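Side-chain contact in DNA polymerase sliding clamp (Archaeoglobus fulgidus, PDB 1RWZ), which forms a ring-shaped homotrimer that probably encircles DNA as a moving platform, tethering the replicative polymerase and other DNA-processing proteins: residues 136-141 with 223-228. Numbering follows the deposited sequence.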
loop_
_atom_site.group_PDB
_atom_site.type_symbol
_atom_site.label_atom_id
_atom_site.label_comp_id
_atom_site.label_asym_id
_atom_site.label_seq_id
_atom_site.Cartn_x
_atom_site.Cartn_y
_atom_site.Cartn_z
ATOM N N GLY A 136 -8.676 19.284 2.294
ATOM C CA GLY A 136 -8.026 18.431 1.313
ATOM C C GLY A 136 -7.327 19.239 0.241
ATOM O O GLY A 136 -6.244 18.871 -0.228
ATOM N N GLU A 137 -7.948 20.345 -0.155
ATOM C CA GLU A 137 -7.386 21.225 -1.168
ATOM C C GLU A 137 -6.121 21.877 -0.609
ATOM O O GLU A 137 -5.115 22.011 -1.311
ATOM C CB GLU A 137 -8.402 22.301 -1.550
ATOM C CG GLU A 137 -7.955 23.232 -2.660
ATOM C CD GLU A 137 -7.776 22.530 -4.001
ATOM O OE1 GLU A 137 -8.058 21.315 -4.100
ATOM O OE2 GLU A 137 -7.355 23.201 -4.962
ATOM N N PHE A 138 -6.184 22.276 0.659
ATOM C CA PHE A 138 -5.042 22.900 1.330
ATOM C C PHE A 138 -3.904 21.883 1.389
ATOM O O PHE A 138 -2.751 22.198 1.083
ATOM C CB PHE A 138 -5.442 23.318 2.749
ATOM C CG PHE A 138 -4.316 23.910 3.559
ATOM C CD1 PHE A 138 -3.882 25.211 3.333
ATOM C CD2 PHE A 138 -3.711 23.167 4.567
ATOM C CE1 PHE A 138 -2.857 25.768 4.112
ATOM C CE2 PHE A 138 -2.686 23.714 5.349
ATOM C CZ PHE A 138 -2.262 25.016 5.119
ATOM N N LYS A 139 -4.245 20.657 1.772
ATOM C CA LYS A 139 -3.277 19.573 1.882
ATOM C C LYS A 139 -2.544 19.367 0.557
ATOM O O LYS A 139 -1.333 19.154 0.538
ATOM C CB LYS A 139 -3.998 18.288 2.307
ATOM C CG LYS A 139 -3.109 17.080 2.562
ATOM C CD LYS A 139 -3.909 15.981 3.248
ATOM C CE LYS A 139 -3.060 14.754 3.549
ATOM N NZ LYS A 139 -3.791 13.786 4.422
ATOM N N LYS A 140 -3.280 19.433 -0.549
ATOM C CA LYS A 140 -2.687 19.262 -1.871
ATOM C C LYS A 140 -1.750 20.421 -2.196
ATOM O O LYS A 140 -0.700 20.228 -2.814
ATOM C CB LYS A 140 -3.782 19.173 -2.939
ATOM C CG LYS A 140 -4.588 17.887 -2.900
ATOM C CD LYS A 140 -5.780 17.980 -3.850
ATOM C CE LYS A 140 -6.605 16.705 -3.851
ATOM N NZ LYS A 140 -5.841 15.556 -4.413
ATOM N N ALA A 141 -2.130 21.626 -1.782
ATOM C CA ALA A 141 -1.307 22.801 -2.033
ATOM C C ALA A 141 0.030 22.652 -1.312
ATOM O O ALA A 141 1.089 22.917 -1.884
ATOM C CB ALA A 141 -2.024 24.062 -1.554
ATOM N N LEU A 223 -4.467 27.426 12.156
ATOM C CA LEU A 223 -5.094 26.516 11.204
ATOM C C LEU A 223 -6.132 25.717 11.976
ATOM O O LEU A 223 -5.801 24.765 12.677
ATOM C CB LEU A 223 -4.041 25.584 10.600
ATOM C CG LEU A 223 -2.914 26.320 9.862
ATOM C CD1 LEU A 223 -1.809 25.341 9.495
ATOM C CD2 LEU A 223 -3.465 27.003 8.619
ATOM N N VAL A 224 -7.390 26.121 11.857
ATOM C CA VAL A 224 -8.453 25.445 12.574
ATOM C C VAL A 224 -9.125 24.406 11.689
ATOM O O VAL A 224 -9.896 24.746 10.787
ATOM C CB VAL A 224 -9.505 26.454 13.073
ATOM C CG1 VAL A 224 -10.518 25.761 13.978
ATOM C CG2 VAL A 224 -8.813 27.588 13.828
ATOM N N PHE A 225 -8.812 23.142 11.947
ATOM C CA PHE A 225 -9.395 22.037 11.197
ATOM C C PHE A 225 -10.616 21.494 11.943
ATOM O O PHE A 225 -10.608 21.385 13.172
ATOM C CB PHE A 225 -8.402 20.873 11.051
ATOM C CG PHE A 225 -7.194 21.182 10.219
ATOM C CD1 PHE A 225 -6.058 21.747 10.797
ATOM C CD2 PHE A 225 -7.170 20.868 8.865
ATOM C CE1 PHE A 225 -4.917 21.987 10.037
ATOM C CE2 PHE A 225 -6.036 21.105 8.094
ATOM C CZ PHE A 225 -4.901 21.666 8.685
ATOM N N GLU A 226 -11.667 21.169 11.196
ATOM C CA GLU A 226 -12.865 20.564 11.772
ATOM C C GLU A 226 -12.850 19.188 11.122
ATOM O O GLU A 226 -13.015 19.054 9.907
ATOM C CB GLU A 226 -14.108 21.385 11.422
ATOM C CG GLU A 226 -14.047 22.750 12.096
ATOM C CD GLU A 226 -15.267 23.610 11.857
ATOM O OE1 GLU A 226 -16.320 23.347 12.473
ATOM O OE2 GLU A 226 -15.165 24.552 11.050
ATOM N N LEU A 227 -12.619 18.173 11.946
ATOM C CA LEU A 227 -12.457 16.801 11.472
ATOM C C LEU A 227 -13.484 15.779 11.934
ATOM O O LEU A 227 -14.256 16.022 12.854
ATOM C CB LEU A 227 -11.075 16.299 11.902
ATOM C CG LEU A 227 -9.901 17.251 11.654
ATOM C CD1 LEU A 227 -8.632 16.696 12.314
ATOM C CD2 LEU A 227 -9.701 17.423 10.162
ATOM N N VAL A 228 -13.440 14.613 11.291
ATOM C CA VAL A 228 -14.318 13.490 11.608
ATOM C C VAL A 228 -15.794 13.874 11.572
ATOM O O VAL A 228 -16.501 13.794 12.578
ATOM C CB VAL A 228 -13.968 12.899 12.996
ATOM C CG1 VAL A 228 -14.655 11.549 13.183
ATOM C CG2 VAL A 228 -12.451 12.734 13.117
#
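Phe-138, on helix 135-146, meets Leu-223 and Phe-225 of strand 221-227 in a purely apolar contact. Its ring carries the whole helix side of the contact: CG stands trans to the backbone N (chi1 177°), which sends the phenyl group away from the helix and across to the sheet. The nearer approach is made by the far corner of the ring, with CZ of Phe-138 4.2 Å from CD2 of Leu-223. Beside it, CE2 of Phe-138 lies 4.5 Å from CZ of Phe-225, a looser touch in which the ring planes are inclined by about 66°. The backbones stay well apart, the CA atoms of Phe-138 and Leu-223 being 10.5 Å from each other, and no hydrogen bond links the segments. Leu-211 of the adjoining strand 210-215 and Cys-202 also pack on Phe-138, Ile-213 packs on Leu-223 and Ala-205 touches Phe-225; all three contact residues are buried. Away from the sheet the helix turns polar: Lys-140 is exposed to solvent, whereas Glu-137 packs on Ser-103 of a neighbouring subunit. Lys-139 spends its NZ on the carbonyl oxygens of Cys-202 and Ala-205. Within 136-141, Phe-138 alone reaches segment 223-228, a local piece of the helix-on-sheet layering of the C-terminal domain in the PCNA sliding-clamp fold.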